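Local coordinates for endoglucanase (Clostridium thermocellum, PDB 2EQD), which probably hydrolyses internal beta-1,4-glucosidic bonds of cellulose and xyloglucan, through the glycoside hydrolase family 44 catalytic module that this fragment of the larger enzyme contains, at residues P230-F235 and W256-Y261. The protein carries 1 engineered substitution. Residues are numbered along the deposited sequence; the frame is centred on the assembly and turned at random.
Sequences PALYGF and WFIDYY. With BGC (beta-D-glucopyranose), chain B.
Trp256, at the N-cap of helix 257-272, turns the edge of its indole to Phe235: Phe235 CE1 lies near the indole plane, 4.4 Å from Trp256 CZ3, which meets the phenyl ring obliquely. Trp256 NE1 makes a weak hydrogen bond to Asp259 OD1 one turn on, and that carboxylate oxygen is also hydrogen-bonded to Ser345 OG. Phe257 presents a ring edge: Leu232 CD1 meets Phe257 CD2 in the ring plane at 3.9 Å, while Pro230 CG reaches the same rim at Phe257 CE2. The side chains of Ile258 and Leu232 pass in opposite directions, and their CD1 methyls touch at 3.7 Å. Tyr261, with CG anti to the backbone N (chi1 -174°), carries its ring across to the strand, where Pro230 CG sits over the centre of one face. In this CH-pi contact Pro230 CG stands 3.3 Å from the centroid of the Tyr261 ring, 10° off the normal. The proline follows a cis peptide bond and lies near the C-terminal end of strand 226-232, a strand of the parallel TIM barrel. With the two axes at 172°, the contact illustrates how an outer helix packs antiparallel on a barrel strand. Just beyond, Tyr233 points elsewhere, its OH hydrogen-bonded to Gln242 and its ring touching bound glucose. All seven touching residues are buried and meet only through apolar and aromatic contacts, consistent with cohesion by dispersion and exclusion of water, with CH-pi attraction added at the proline.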
ATOM      1  N   PRO A 230       5.669  10.977  -0.235  1.00 25.66           N
ATOM      2  CA  PRO A 230       7.110  10.822  -0.006  1.00 26.33           C
ATOM      3  C   PRO A 230       7.473   9.431   0.515  1.00 26.50           C
ATOM      4  O   PRO A 230       8.658   9.130   0.732  1.00 27.40           O
ATOM      5  CB  PRO A 230       7.419  11.894   1.055  1.00 27.86           C
ATOM      6  CG  PRO A 230       6.072  12.619   1.312  1.00 25.77           C
ATOM      7  CD  PRO A 230       5.042  11.599   0.938  1.00 25.54           C
ATOM      8  N   ALA A 231       6.458   8.598   0.728  1.00 24.38           N
ATOM      9  CA  ALA A 231       6.671   7.257   1.245  1.00 22.57           C
ATOM     10  C   ALA A 231       7.094   7.344   2.710  1.00 22.28           C
ATOM     11  O   ALA A 231       8.054   6.706   3.125  1.00 23.49           O
ATOM     12  CB  ALA A 231       7.739   6.551   0.428  1.00 20.48           C
ATOM     13  N   LEU A 232       6.385   8.140   3.498  1.00 22.84           N
ATOM     14  CA  LEU A 232       6.730   8.287   4.904  1.00 24.65           C
ATOM     15  C   LEU A 232       6.480   6.980   5.642  1.00 26.84           C
ATOM     16  O   LEU A 232       5.452   6.334   5.467  1.00 27.66           O
ATOM     17  CB  LEU A 232       5.938   9.443   5.521  1.00 24.22           C
ATOM     18  CG  LEU A 232       6.040  10.725   4.679  1.00 24.40           C
ATOM     19  CD1 LEU A 232       5.237  11.826   5.347  1.00 25.58           C
ATOM     20  CD2 LEU A 232       7.478  11.147   4.501  1.00 22.08           C
ATOM     21  N   TYR A 233       7.446   6.595   6.461  1.00 27.20           N
ATOM     22  CA  TYR A 233       7.387   5.350   7.213  1.00 27.09           C
ATOM     23  C   TYR A 233       6.234   5.281   8.198  1.00 27.76           C
ATOM     24  O   TYR A 233       5.594   4.248   8.329  1.00 27.66           O
ATOM     25  CB  TYR A 233       8.708   5.156   7.962  1.00 26.25           C
ATOM     26  CG  TYR A 233       8.772   5.839   9.306  1.00 22.72           C
ATOM     27  CD1 TYR A 233       8.355   5.174  10.456  1.00 21.57           C
ATOM     28  CD2 TYR A 233       9.271   7.133   9.434  1.00 20.68           C
ATOM     29  CE1 TYR A 233       8.440   5.776  11.699  1.00 21.49           C
ATOM     30  CE2 TYR A 233       9.361   7.749  10.673  1.00 21.29           C
ATOM     31  CZ  TYR A 233       8.949   7.061  11.808  1.00 23.62           C
ATOM     32  OH  TYR A 233       9.072   7.628  13.063  1.00 25.63           O
ATOM     33  N   GLY A 234       5.985   6.375   8.906  1.00 29.22           N
ATOM     34  CA  GLY A 234       4.923   6.368   9.890  1.00 29.52           C
ATOM     35  C   GLY A 234       4.572   7.746  10.404  1.00 29.93           C
ATOM     36  O   GLY A 234       5.163   8.753  10.016  1.00 27.07           O
ATOM     37  N   PHE A 235       3.612   7.781  11.314  1.00 32.26           N
ATOM     38  CA  PHE A 235       3.135   9.036  11.867  1.00 34.17           C
ATOM     39  C   PHE A 235       4.157  10.151  12.092  1.00 34.26           C
ATOM     40  O   PHE A 235       3.976  11.261  11.584  1.00 36.12           O
ATOM     41  CB  PHE A 235       2.380   8.797  13.172  1.00 34.81           C
ATOM     42  CG  PHE A 235       1.486   9.935  13.532  1.00 36.88           C
ATOM     43  CD1 PHE A 235       0.339  10.182  12.781  1.00 37.60           C
ATOM     44  CD2 PHE A 235       1.828  10.815  14.552  1.00 37.40           C
ATOM     45  CE1 PHE A 235      -0.455  11.297  13.038  1.00 39.16           C
ATOM     46  CE2 PHE A 235       1.047  11.930  14.818  1.00 38.33           C
ATOM     47  CZ  PHE A 235      -0.100  12.174  14.059  1.00 39.36           C
ATOM     48  N   TRP A 256       0.720  20.030   9.962  1.00 39.78           N
ATOM     49  CA  TRP A 256       1.681  18.925   9.891  1.00 37.40           C
ATOM     50  C   TRP A 256       2.448  18.936   8.570  1.00 35.67           C
ATOM     51  O   TRP A 256       2.104  19.689   7.648  1.00 34.31           O
ATOM     52  CB  TRP A 256       0.992  17.558  10.112  1.00 39.01           C
ATOM     53  CG  TRP A 256      -0.132  17.180   9.144  1.00 40.07           C
ATOM     54  CD1 TRP A 256      -0.703  17.969   8.177  1.00 40.10           C
ATOM     55  CD2 TRP A 256      -0.829  15.927   9.095  1.00 39.52           C
ATOM     56  NE1 TRP A 256      -1.707  17.284   7.534  1.00 39.32           N
ATOM     57  CE2 TRP A 256      -1.807  16.029   8.078  1.00 39.79           C
ATOM     58  CE3 TRP A 256      -0.722  14.725   9.813  1.00 38.75           C
ATOM     59  CZ2 TRP A 256      -2.674  14.974   7.762  1.00 39.75           C
ATOM     60  CZ3 TRP A 256      -1.583  13.677   9.500  1.00 38.73           C
ATOM     61  CH2 TRP A 256      -2.547  13.811   8.481  1.00 39.20           C
ATOM     62  N   PHE A 257       3.492  18.114   8.487  1.00 34.03           N
ATOM     63  CA  PHE A 257       4.307  18.044   7.282  1.00 33.34           C
ATOM     64  C   PHE A 257       3.489  17.646   6.050  1.00 34.17           C
ATOM     65  O   PHE A 257       3.769  18.094   4.932  1.00 34.53           O
ATOM     66  CB  PHE A 257       5.462  17.058   7.470  1.00 31.14           C
ATOM     67  CG  PHE A 257       6.240  16.797   6.204  1.00 31.55           C
ATOM     68  CD1 PHE A 257       7.023  17.796   5.633  1.00 31.01           C
ATOM     69  CD2 PHE A 257       6.159  15.560   5.562  1.00 31.04           C
ATOM     70  CE1 PHE A 257       7.709  17.568   4.438  1.00 31.17           C
ATOM     71  CE2 PHE A 257       6.842  15.328   4.366  1.00 30.77           C
ATOM     72  CZ  PHE A 257       7.618  16.335   3.804  1.00 30.40           C
ATOM     73  N   ILE A 258       2.479  16.809   6.258  1.00 34.11           N
ATOM     74  CA  ILE A 258       1.629  16.364   5.163  1.00 35.41           C
ATOM     75  C   ILE A 258       1.100  17.557   4.376  1.00 36.63           C
ATOM     76  O   ILE A 258       1.156  17.561   3.141  1.00 34.93           O
ATOM     77  CB  ILE A 258       0.445  15.527   5.692  1.00 36.17           C
ATOM     78  CG1 ILE A 258       0.981  14.318   6.446  1.00 36.43           C
ATOM     79  CG2 ILE A 258      -0.443  15.067   4.540  1.00 36.15           C
ATOM     80  CD1 ILE A 258       1.902  13.452   5.606  1.00 37.02           C
ATOM     81  N   ASP A 259       0.586  18.564   5.085  1.00 38.10           N
ATOM     82  CA  ASP A 259       0.069  19.761   4.427  1.00 40.15           C
ATOM     83  C   ASP A 259       1.197  20.455   3.671  1.00 39.86           C
ATOM     84  O   ASP A 259       1.070  20.765   2.480  1.00 38.60           O
ATOM     85  CB  ASP A 259      -0.518  20.740   5.449  1.00 42.30           C
ATOM     86  CG  ASP A 259      -1.776  20.214   6.111  1.00 44.21           C
ATOM     87  OD1 ASP A 259      -2.461  19.364   5.496  1.00 44.78           O
ATOM     88  OD2 ASP A 259      -2.082  20.666   7.237  1.00 45.85           O
ATOM     89  N   TYR A 260       2.297  20.691   4.387  1.00 39.22           N
ATOM     90  CA  TYR A 260       3.485  21.342   3.836  1.00 38.19           C
ATOM     91  C   TYR A 260       3.895  20.692   2.515  1.00 38.03           C
ATOM     92  O   TYR A 260       4.098  21.378   1.502  1.00 37.54           O
ATOM     93  CB  TYR A 260       4.644  21.257   4.842  1.00 37.49           C
ATOM     94  CG  TYR A 260       5.967  21.793   4.335  1.00 36.65           C
ATOM     95  CD1 TYR A 260       6.397  23.074   4.666  1.00 38.08           C
ATOM     96  CD2 TYR A 260       6.785  21.023   3.508  1.00 36.42           C
ATOM     97  CE1 TYR A 260       7.610  23.580   4.179  1.00 38.73           C
ATOM     98  CE2 TYR A 260       7.988  21.514   3.015  1.00 37.08           C
ATOM     99  CZ  TYR A 260       8.397  22.791   3.352  1.00 38.54           C
ATOM    100  OH  TYR A 260       9.574  23.287   2.839  1.00 39.79           O
ATOM    101  N   TYR A 261       4.023  19.366   2.541  1.00 36.88           N
ATOM    102  CA  TYR A 261       4.418  18.606   1.357  1.00 36.73           C
ATOM    103  C   TYR A 261       3.425  18.852   0.227  1.00 38.26           C
ATOM    104  O   TYR A 261       3.815  19.222  -0.888  1.00 37.82           O
ATOM    105  CB  TYR A 261       4.476  17.112   1.688  1.00 34.53           C
ATOM    106  CG  TYR A 261       5.016  16.232   0.576  1.00 31.08           C
ATOM    107  CD1 TYR A 261       6.371  16.233   0.256  1.00 30.85           C
ATOM    108  CD2 TYR A 261       4.172  15.386  -0.143  1.00 29.03           C
ATOM    109  CE1 TYR A 261       6.880  15.408  -0.754  1.00 29.38           C
ATOM    110  CE2 TYR A 261       4.673  14.559  -1.153  1.00 27.85           C
ATOM    111  CZ  TYR A 261       6.023  14.576  -1.449  1.00 27.44           C
ATOM    112  OH  TYR A 261       6.525  13.751  -2.423  1.00 27.05           O
TER
HETATM  113  C2  BGC B   4       8.281   2.902  14.895  0.88 44.05           C
HETATM  114  C3  BGC B   4       9.249   1.880  14.290  0.88 43.89           C
HETATM  115  C4  BGC B   4      10.227   2.589  13.353  0.88 45.56           C
HETATM  116  C5  BGC B   4      10.929   3.634  14.205  0.88 46.55           C
HETATM  117  C6  BGC B   4      12.003   4.331  13.366  0.88 47.47           C
HETATM  118  C1  BGC B   4       9.050   4.017  15.613  0.88 44.04           C
HETATM  119  O2  BGC B   4       7.425   2.246  15.829  0.88 43.97           O
HETATM  120  O3  BGC B   4       8.504   0.888  13.581  0.88 41.89           O
HETATM  121  O4  BGC B   4      11.253   1.716  12.848  0.88 47.04           O
HETATM  122  O5  BGC B   4      10.002   4.607  14.717  0.88 46.10           O
HETATM  123  O6  BGC B   4      12.737   5.238  14.192  0.88 48.41           O